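Local coordinates for GH127 beta-L-arabinofuranoside (Geobacillus stearothermophilus, PDB 4QJY), which probably hydrolyses terminal beta-L-arabinofuranosyl residues from arabinose-containing sugars, as a glycoside hydrolase of family GH127, at residues 133-138 with 229-234; 490-495 with 531-536; 495-500 with 525-530. All coordinates share one frame; numbering follows the deposited sequence.

Contact 1: 133-138 with 229-234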
loop_
_atom_site.group_PDB
_atom_site.type_symbol
_atom_site.label_atom_id
_atom_site.label_comp_id
_atom_site.label_asym_id
_atom_site.label_seq_id
_atom_site.Cartn_x
_atom_site.Cartn_y
_atom_site.Cartn_z
ATOM N N MET A 133 1.497 32.720 15.966
ATOM C CA MET A 133 0.276 32.171 16.505
ATOM C C MET A 133 0.131 30.685 16.128
ATOM O O MET A 133 -0.625 29.965 16.778
ATOM C CB MET A 133 -0.931 32.962 15.988
ATOM C CG MET A 133 -1.200 34.201 16.820
ATOM S SD MET A 133 -2.745 35.109 16.512
ATOM C CE MET A 133 -2.343 36.511 17.541
ATOM N N ASN A 134 0.843 30.219 15.103
ATOM C CA ASN A 134 0.766 28.812 14.710
ATOM C C ASN A 134 2.103 28.289 14.283
ATOM O O ASN A 134 2.451 28.231 13.075
ATOM C CB ASN A 134 -0.210 28.647 13.552
ATOM C CG ASN A 134 -0.587 27.217 13.321
ATOM O OD1 ASN A 134 0.051 26.273 13.841
ATOM N ND2 ASN A 134 -1.664 27.031 12.588
ATOM N N LEU A 135 2.884 27.962 15.282
ATOM C CA LEU A 135 4.222 27.456 15.069
ATOM C C LEU A 135 4.128 26.019 14.615
ATOM O O LEU A 135 5.022 25.557 13.952
ATOM C CB LEU A 135 5.050 27.527 16.332
ATOM C CG LEU A 135 5.121 28.867 17.054
ATOM C CD1 LEU A 135 5.994 28.705 18.301
ATOM C CD2 LEU A 135 5.609 29.992 16.163
ATOM N N ARG A 136 3.057 25.320 14.974
ATOM C CA ARG A 136 2.897 23.934 14.552
ATOM C C ARG A 136 2.848 23.837 13.033
ATOM O O ARG A 136 3.446 22.944 12.503
ATOM C CB ARG A 136 1.650 23.306 15.120
ATOM C CG ARG A 136 1.517 21.802 14.912
ATOM C CD ARG A 136 0.105 21.297 15.271
ATOM N NE ARG A 136 -0.855 21.826 14.324
ATOM C CZ ARG A 136 -2.169 21.887 14.504
ATOM N NH1 ARG A 136 -2.739 21.466 15.602
ATOM N NH2 ARG A 136 -2.927 22.401 13.562
ATOM N N ASP A 137 2.188 24.777 12.359
ATOM C CA ASP A 137 1.915 24.669 10.922
ATOM C C ASP A 137 2.525 25.734 10.046
ATOM O O ASP A 137 2.708 25.511 8.853
ATOM C CB ASP A 137 0.380 24.735 10.662
ATOM C CG ASP A 137 -0.394 23.629 11.362
ATOM O OD1 ASP A 137 0.173 22.578 11.686
ATOM O OD2 ASP A 137 -1.613 23.788 11.597
ATOM N N ASN A 138 2.791 26.934 10.556
ATOM C CA ASN A 138 3.019 28.016 9.577
ATOM C C ASN A 138 4.430 28.339 9.138
ATOM O O ASN A 138 4.608 29.279 8.333
ATOM C CB ASN A 138 2.194 29.273 9.915
ATOM C CG ASN A 138 0.717 29.060 9.649
ATOM O OD1 ASN A 138 0.326 28.019 9.144
ATOM N ND2 ASN A 138 -0.096 30.021 10.001
ATOM N N ASP A 229 -0.262 22.031 21.921
ATOM C CA ASP A 229 -1.587 21.991 22.580
ATOM C C ASP A 229 -2.023 23.348 23.112
ATOM O O ASP A 229 -3.172 23.749 22.955
ATOM C CB ASP A 229 -1.568 20.986 23.727
ATOM C CG ASP A 229 -1.712 19.564 23.253
ATOM O OD1 ASP A 229 -2.045 19.378 22.076
ATOM O OD2 ASP A 229 -1.489 18.633 24.061
ATOM N N GLN A 230 -1.103 24.077 23.718
ATOM C CA GLN A 230 -1.390 25.423 24.179
ATOM C C GLN A 230 -1.772 26.381 23.041
ATOM O O GLN A 230 -2.840 26.980 23.123
ATOM C CB GLN A 230 -0.218 26.000 24.955
ATOM C CG GLN A 230 0.062 25.245 26.246
ATOM C CD GLN A 230 1.491 25.479 26.722
ATOM O OE1 GLN A 230 2.450 24.990 26.129
ATOM N NE2 GLN A 230 1.638 26.206 27.781
ATOM N N GLU A 231 -0.951 26.533 21.989
ATOM C CA GLU A 231 -1.326 27.467 20.912
ATOM C C GLU A 231 -2.607 27.015 20.205
ATOM O O GLU A 231 -3.386 27.850 19.690
ATOM C CB GLU A 231 -0.191 27.771 19.901
ATOM C CG GLU A 231 0.424 26.559 19.222
ATOM C CD GLU A 231 1.209 26.863 17.953
ATOM O OE1 GLU A 231 1.236 26.009 17.059
ATOM O OE2 GLU A 231 1.830 27.927 17.852
ATOM N N LYS A 232 -2.846 25.713 20.233
ATOM C CA LYS A 232 -4.045 25.113 19.659
ATOM C C LYS A 232 -5.319 25.558 20.369
ATOM O O LYS A 232 -6.315 25.903 19.731
ATOM C CB LYS A 232 -3.980 23.586 19.758
ATOM C CG LYS A 232 -5.106 22.915 19.015
ATOM C CD LYS A 232 -4.894 21.426 18.869
ATOM C CE LYS A 232 -5.052 20.699 20.188
ATOM N NZ LYS A 232 -5.905 19.494 20.001
ATOM N N GLU A 233 -5.276 25.479 21.690
ATOM C CA GLU A 233 -6.358 25.943 22.511
ATOM C C GLU A 233 -6.586 27.481 22.363
ATOM O O GLU A 233 -7.731 27.929 22.215
ATOM C CB GLU A 233 -6.099 25.542 23.957
ATOM C CG GLU A 233 -7.000 26.298 24.919
ATOM C CD GLU A 233 -7.537 25.414 26.008
ATOM O OE1 GLU A 233 -8.759 25.137 25.986
ATOM O OE2 GLU A 233 -6.726 24.992 26.860
ATOM N N ALA A 234 -5.518 28.271 22.337
ATOM C CA ALA A 234 -5.656 29.705 22.064
ATOM C C ALA A 234 -6.210 29.996 20.678
ATOM O O ALA A 234 -6.768 31.051 20.442
ATOM C CB ALA A 234 -4.325 30.431 22.261
HETATM O O HOH W 1 -2.055 30.654 19.323
#

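Contact 2: 490-495 with 531-536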
loop_
_atom_site.group_PDB
_atom_site.type_symbol
_atom_site.label_atom_id
_atom_site.label_comp_id
_atom_site.label_asym_id
_atom_site.label_seq_id
_atom_site.Cartn_x
_atom_site.Cartn_y
_atom_site.Cartn_z
ATOM N N TRP A 490 32.014 -0.679 1.754
ATOM C CA TRP A 490 31.653 -1.623 0.701
ATOM C C TRP A 490 32.877 -2.357 0.158
ATOM O O TRP A 490 32.717 -3.329 -0.520
ATOM C CB TRP A 490 30.921 -0.921 -0.479
ATOM C CG TRP A 490 31.700 0.199 -1.123
ATOM C CD1 TRP A 490 31.472 1.559 -0.962
ATOM C CD2 TRP A 490 32.796 0.084 -2.029
ATOM N NE1 TRP A 490 32.382 2.284 -1.697
ATOM C CE2 TRP A 490 33.200 1.412 -2.374
ATOM C CE3 TRP A 490 33.471 -0.997 -2.612
ATOM C CZ2 TRP A 490 34.274 1.672 -3.228
ATOM C CZ3 TRP A 490 34.535 -0.743 -3.488
ATOM C CH2 TRP A 490 34.932 0.582 -3.780
ATOM N N CYS A 491 34.106 -1.910 0.428
ATOM C CA CYS A 491 35.308 -2.525 -0.188
ATOM C C CYS A 491 35.795 -3.738 0.584
ATOM O O CYS A 491 35.668 -3.801 1.774
ATOM C CB CYS A 491 36.442 -1.493 -0.314
ATOM S SG CYS A 491 37.892 -2.060 -1.241
ATOM N N ARG A 492 36.380 -4.706 -0.099
ATOM C CA ARG A 492 36.879 -5.924 0.610
ATOM C C ARG A 492 38.336 -5.832 1.113
ATOM O O ARG A 492 38.762 -6.601 1.932
ATOM C CB ARG A 492 36.748 -7.119 -0.277
ATOM C CG ARG A 492 35.300 -7.488 -0.527
ATOM C CD ARG A 492 35.205 -8.559 -1.582
ATOM N NE ARG A 492 33.835 -8.964 -1.800
ATOM C CZ ARG A 492 33.279 -10.038 -1.260
ATOM N NH1 ARG A 492 33.957 -10.857 -0.483
ATOM N NH2 ARG A 492 32.034 -10.298 -1.514
ATOM N N GLY A 493 39.081 -4.889 0.599
ATOM C CA GLY A 493 40.449 -4.644 1.043
ATOM C C GLY A 493 40.854 -3.351 0.355
ATOM O O GLY A 493 40.164 -2.864 -0.542
ATOM N N ALA A 494 41.910 -2.737 0.812
ATOM C CA ALA A 494 42.420 -1.597 0.122
ATOM C C ALA A 494 43.888 -1.859 0.069
ATOM O O ALA A 494 44.395 -2.539 0.939
ATOM C CB ALA A 494 42.101 -0.360 0.913
ATOM N N GLU A 495 44.549 -1.355 -0.959
ATOM C CA GLU A 495 46.007 -1.347 -1.017
ATOM C C GLU A 495 46.441 0.135 -1.135
ATOM O O GLU A 495 45.819 0.926 -1.848
ATOM C CB GLU A 495 46.550 -2.194 -2.214
ATOM C CG GLU A 495 45.995 -3.622 -2.314
ATOM C CD GLU A 495 46.260 -4.295 -3.669
ATOM O OE1 GLU A 495 47.247 -3.952 -4.340
ATOM O OE2 GLU A 495 45.494 -5.201 -4.054
ATOM N N PRO A 531 39.336 -2.502 -4.793
ATOM C CA PRO A 531 38.727 -3.388 -5.767
ATOM C C PRO A 531 37.230 -3.191 -5.827
ATOM O O PRO A 531 36.619 -3.081 -4.800
ATOM C CB PRO A 531 39.054 -4.802 -5.252
ATOM C CG PRO A 531 39.476 -4.635 -3.866
ATOM C CD PRO A 531 40.020 -3.238 -3.729
ATOM N N MET A 532 36.698 -3.138 -7.054
ATOM C CA MET A 532 35.295 -2.933 -7.302
ATOM C C MET A 532 34.697 -4.143 -8.030
ATOM O O MET A 532 34.365 -4.051 -9.201
ATOM C CB MET A 532 35.070 -1.674 -8.147
ATOM C CG MET A 532 35.045 -0.393 -7.335
ATOM S SD MET A 532 34.485 0.973 -8.389
ATOM C CE MET A 532 34.796 2.258 -7.177
ATOM N N PRO A 533 34.489 -5.258 -7.306
ATOM C CA PRO A 533 33.743 -6.340 -7.935
ATOM C C PRO A 533 32.218 -6.033 -7.994
ATOM O O PRO A 533 31.690 -5.183 -7.209
ATOM C CB PRO A 533 34.029 -7.527 -6.994
ATOM C CG PRO A 533 34.132 -6.869 -5.639
ATOM C CD PRO A 533 34.798 -5.546 -5.899
ATOM N N VAL A 534 31.497 -6.744 -8.864
ATOM C CA VAL A 534 30.062 -6.740 -8.802
ATOM C C VAL A 534 29.664 -7.537 -7.567
ATOM O O VAL A 534 30.124 -8.606 -7.396
ATOM C CB VAL A 534 29.445 -7.355 -10.019
ATOM C CG1 VAL A 534 27.929 -7.368 -9.862
ATOM C CG2 VAL A 534 29.843 -6.565 -11.263
ATOM N N GLU A 535 28.889 -6.956 -6.668
ATOM C CA GLU A 535 28.501 -7.598 -5.428
ATOM C C GLU A 535 27.001 -7.946 -5.455
ATOM O O GLU A 535 26.202 -7.223 -6.025
ATOM C CB GLU A 535 28.758 -6.657 -4.239
ATOM C CG GLU A 535 30.226 -6.293 -3.942
ATOM C CD GLU A 535 31.023 -7.409 -3.286
ATOM O OE1 GLU A 535 30.475 -8.529 -3.101
ATOM O OE2 GLU A 535 32.219 -7.178 -2.922
ATOM N N ARG A 536 26.625 -9.074 -4.860
ATOM C CA ARG A 536 25.237 -9.328 -4.620
ATOM C C ARG A 536 24.899 -8.998 -3.232
ATOM O O ARG A 536 25.408 -9.640 -2.325
ATOM C CB ARG A 536 24.937 -10.775 -4.737
ATOM C CG ARG A 536 25.042 -11.295 -6.126
ATOM C CD ARG A 536 24.648 -12.731 -5.962
ATOM N NE ARG A 536 24.551 -13.373 -7.218
ATOM C CZ ARG A 536 23.607 -14.242 -7.540
ATOM N NH1 ARG A 536 22.621 -14.566 -6.697
ATOM N NH2 ARG A 536 23.660 -14.761 -8.753
HETATM O O HOH W 2 33.046 -4.634 -3.002
HETATM O O HOH W 3 35.999 -4.767 -2.801
#

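Contact 3: 495-500 with 525-530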
loop_
_atom_site.group_PDB
_atom_site.type_symbol
_atom_site.label_atom_id
_atom_site.label_comp_id
_atom_site.label_asym_id
_atom_site.label_seq_id
_atom_site.Cartn_x
_atom_site.Cartn_y
_atom_site.Cartn_z
ATOM N N GLU A 495 44.549 -1.355 -0.959
ATOM C CA GLU A 495 46.007 -1.347 -1.017
ATOM C C GLU A 495 46.441 0.135 -1.135
ATOM O O GLU A 495 45.819 0.926 -1.848
ATOM C CB GLU A 495 46.550 -2.194 -2.214
ATOM C CG GLU A 495 45.995 -3.622 -2.314
ATOM C CD GLU A 495 46.260 -4.295 -3.669
ATOM O OE1 GLU A 495 47.247 -3.952 -4.340
ATOM O OE2 GLU A 495 45.494 -5.201 -4.054
ATOM N N VAL A 496 47.509 0.478 -0.446
ATOM C CA VAL A 496 48.082 1.811 -0.440
ATOM C C VAL A 496 49.571 1.698 -0.640
ATOM O O VAL A 496 50.241 0.886 0.023
ATOM C CB VAL A 496 47.855 2.508 0.915
ATOM C CG1 VAL A 496 48.419 3.933 0.912
ATOM C CG2 VAL A 496 46.385 2.543 1.223
ATOM N N THR A 497 50.066 2.507 -1.562
ATOM C CA THR A 497 51.484 2.803 -1.685
ATOM C C THR A 497 51.766 4.295 -1.583
ATOM O O THR A 497 50.971 5.129 -2.045
ATOM C CB THR A 497 52.073 2.388 -3.052
ATOM O OG1 THR A 497 51.385 3.057 -4.099
ATOM C CG2 THR A 497 52.013 0.896 -3.249
ATOM N N ILE A 498 52.925 4.633 -1.029
ATOM C CA ILE A 498 53.399 6.030 -1.048
ATOM C C ILE A 498 54.695 6.070 -1.824
ATOM O O ILE A 498 55.673 5.378 -1.474
ATOM C CB ILE A 498 53.609 6.574 0.363
ATOM C CG1 ILE A 498 52.275 6.601 1.098
ATOM C CG2 ILE A 498 54.178 7.973 0.288
ATOM C CD1 ILE A 498 52.355 6.921 2.570
ATOM N N ASN A 499 54.703 6.871 -2.880
ATOM C CA ASN A 499 55.804 6.893 -3.852
ATOM C C ASN A 499 56.244 5.518 -4.282
ATOM O O ASN A 499 57.418 5.255 -4.355
ATOM C CB ASN A 499 57.011 7.704 -3.317
ATOM C CG ASN A 499 56.632 9.136 -3.043
ATOM O OD1 ASN A 499 55.805 9.672 -3.768
ATOM N ND2 ASN A 499 57.158 9.741 -1.967
ATOM N N GLY A 500 55.293 4.637 -4.562
ATOM C CA GLY A 500 55.573 3.299 -5.070
ATOM C C GLY A 500 55.857 2.251 -3.997
ATOM O O GLY A 500 55.806 1.093 -4.274
ATOM N N GLU A 525 53.438 11.037 -3.694
ATOM C CA GLU A 525 52.317 10.454 -4.421
ATOM C C GLU A 525 51.711 9.283 -3.657
ATOM O O GLU A 525 52.342 8.247 -3.496
ATOM C CB GLU A 525 52.777 10.015 -5.809
ATOM C CG GLU A 525 51.748 10.328 -6.877
ATOM C CD GLU A 525 51.797 9.388 -8.078
ATOM O OE1 GLU A 525 52.239 9.866 -9.151
ATOM O OE2 GLU A 525 51.378 8.200 -7.960
ATOM N N VAL A 526 50.486 9.450 -3.175
ATOM C CA VAL A 526 49.763 8.339 -2.518
ATOM C C VAL A 526 48.858 7.644 -3.541
ATOM O O VAL A 526 48.046 8.284 -4.189
ATOM C CB VAL A 526 48.889 8.819 -1.371
ATOM C CG1 VAL A 526 48.290 7.640 -0.617
ATOM C CG2 VAL A 526 49.705 9.664 -0.423
ATOM N N LYS A 527 49.035 6.349 -3.727
ATOM C CA LYS A 527 48.132 5.618 -4.594
ATOM C C LYS A 527 47.276 4.691 -3.742
ATOM O O LYS A 527 47.780 3.993 -2.862
ATOM C CB LYS A 527 48.918 4.859 -5.637
ATOM C CG LYS A 527 48.049 4.032 -6.556
ATOM C CD LYS A 527 48.752 3.767 -7.874
ATOM C CE LYS A 527 48.253 2.491 -8.482
ATOM N NZ LYS A 527 48.776 2.394 -9.862
ATOM N N LEU A 528 45.975 4.737 -3.982
ATOM C CA LEU A 528 45.011 3.898 -3.290
ATOM C C LEU A 528 44.365 2.982 -4.298
ATOM O O LEU A 528 44.015 3.423 -5.347
ATOM C CB LEU A 528 43.896 4.753 -2.717
ATOM C CG LEU A 528 44.187 5.525 -1.456
ATOM C CD1 LEU A 528 43.123 6.590 -1.236
ATOM C CD2 LEU A 528 44.163 4.514 -0.314
ATOM N N TYR A 529 44.183 1.721 -3.950
ATOM C CA TYR A 529 43.441 0.788 -4.775
ATOM C C TYR A 529 42.348 0.134 -3.955
ATOM O O TYR A 529 42.638 -0.601 -2.963
ATOM C CB TYR A 529 44.361 -0.283 -5.399
ATOM C CG TYR A 529 43.636 -1.444 -6.062
ATOM C CD1 TYR A 529 42.906 -1.277 -7.264
ATOM C CD2 TYR A 529 43.668 -2.712 -5.485
ATOM C CE1 TYR A 529 42.261 -2.354 -7.863
ATOM C CE2 TYR A 529 43.023 -3.794 -6.075
ATOM C CZ TYR A 529 42.326 -3.623 -7.257
ATOM O OH TYR A 529 41.695 -4.738 -7.787
ATOM N N PHE A 530 41.108 0.381 -4.427
ATOM C CA PHE A 530 39.878 -0.262 -3.924
ATOM C C PHE A 530 39.297 -1.180 -5.001
ATOM O O PHE A 530 38.817 -0.693 -6.021
ATOM C CB PHE A 530 38.793 0.811 -3.568
ATOM C CG PHE A 530 39.228 1.831 -2.547
ATOM C CD1 PHE A 530 39.691 1.430 -1.314
ATOM C CD2 PHE A 530 39.220 3.158 -2.859
ATOM C CE1 PHE A 530 40.135 2.353 -0.371
ATOM C CE2 PHE A 530 39.655 4.107 -1.954
ATOM C CZ PHE A 530 40.102 3.713 -0.696
HETATM O O HOH W 4 52.477 5.460 -4.511
#

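Contact 1: 133-138 with 229-234
The carboxylate of Glu-231 reaches across from helix 227-234 and turns its oxygens to two successive backbone N-H groups of the facing loop. OE2 accepts a hydrogen bond from Leu-135 N on its syn lone pair at 2.8 Å, nearly straight (169°), and OE1 accepts from Arg-136 N at 2.9 Å, again on the syn side but somewhat out of the carboxylate plane. The amide of Asn-134 stands almost perpendicular to this group, its plane turned by 81°. The third flat group, the guanidinium of Arg-136, has the carboxylate of Asp-137 at its edge and in its plane; NE and NH2 grip one oxygen each, and the NH2 to OD2 distance is 2.7 Å. Near the same plane, Lys-232 CD approaches NH1, whose own ionic partner is Glu-237.

A glutamate of the helix thus binds two consecutive N-H groups of the loop, within the mostly helical catalytic domain of the GH127 family. The loop leads into helix 140-158 and has its own Asx motif: Asn-134 OD1 accepts from Asp-137 N at 3.0 Å, the donor lying well above the carbonyl plane.

Glu-231 carries CG between its backbone N and carbonyl carbon (chi1 56°), and from there an extended chain takes the carboxylate straight out to the loop. Two bonds fix its rotation, and the carbons of Leu-135 lie beside it, CG 3.5 Å from OE2. A water donates to Met-133 O and Glu-231 O, tying the two backbones together. Arg-235, just past the end of the helix, donates to Met-133 O and forms a long, weak ion pair with OE1 of Glu-231.

Contact 2: 490-495 with 531-536
Arg-492 reaches over to Glu-535 along an extended chain, leaving its backbone with CG anti to the carbonyl carbon (chi1 -68°). Beyond CB, CG comes within 3.9 Å of Glu-535 OE2 and CD runs closer to the same oxygen. NE then donates to OE2 at 2.7 Å and NH2 to OE1 at 2.8 Å, the latter almost straight at 176°. Both oxygens use their syn lone pairs, and the guanidinium and carboxylate are nearly coplanar, giving a side-on, two-bond salt bridge. A water bonded to Trp-490 O donates to OE2 as well.

Beside the salt bridge the packing is largely apolar: Trp-490 sets CH2 against Met-532 CG at 3.7 Å. The carbonyl oxygen of Pro-531 lies at the ring edge, and the indole NE1 is held by Glu-361. A second water bridges Arg-492 N and Pro-531 O.

This is a surface contact where the middle and C-terminal domains of the GH127 family meet, and Pro-615 of the second subunit packs on both members of the salt bridge. The loop 490-495 leads into strand 495-498, while 531-536 runs from the end of strand 524-529 into strand 534-539, which pairs with strand 549-554; Gln-553 on that neighbouring strand touches Trp-490.

Contact 3: 495-500 with 525-530
Main-chain hydrogen bonds join Glu-495 to Tyr-529 and Thr-497 to Lys-527, each pair bonded reciprocally; Lys-527 N to Thr-497 O, for example, spans 2.8 Å. Between them, Val-496 with Leu-528 and Ile-498 with Val-526 form the non-hydrogen-bonded pairs, where CA-H groups point at carbonyl oxygens, as from Val-496 CA to Lys-527 O at 3.3 Å. At the far end Asn-499 N donates to Glu-525 O.

Side-chain polar bonds extend this ladder. Asn-499, with CG anti to its carbonyl carbon (chi1 -60°), brings OD1 back to accept from Glu-525 N at 2.7 Å, while ND2 reaches Asp-524. A water bonded to Thr-497 OG1 accepts from Gly-500 N and donates to Glu-525 O. Glu-525 sends its carboxylate to Arg-470.

Apolar packing fills the face bearing Val-496, Ile-498, Val-526 and Leu-528. Val-496 CG1 meets Val-526 CG1 at 4.0 Å, and its CG2 presses tightly on Leu-528 CD2; Ile-516 of strand 513-517 packs against Val-496 and Ile-498.

On the other face, Glu-495 and Tyr-529 run alongside each other. Glu-495 OE2 lies at the ring edge, 3.4 Å from Tyr-529 CD2, with the carboxylate and ring planes 68° apart. Replacing Tyr-529 by a serine would probably leave the aliphatic chain and carboxylate of Glu-495 without the ring beside them and freer to turn.

With their N-to-C directions 168° apart, the two short strands form a regular antiparallel pair in a seven-stranded antiparallel sheet built mostly from the GH127 middle domain, strand 524-529 lying between strands 495-498 and 468-475.

Overall arrangement
Contacts 2 and 3 form one continuous region: they share Glu-495, their centres lie 16 Å apart, and contact 3 is nested in the chain loop that contact 2 closes. Phe-530 is the joint, with its CE1 3.6 Å from Ala-494 CB and its CB packed on the ring of Trp-490. Contact 2 carries the chain from the middle-domain sheet toward the C-terminal domain. Contact 1, in the catalytic domain, lies on the opposite side of the chain's centre from the other two, its centre 52 Å from that of contact 2 and 58 Å from that of contact 3. An acetate ion, probably from the crystallisation liquor, lies about 4 Å from the side chain of Arg-492.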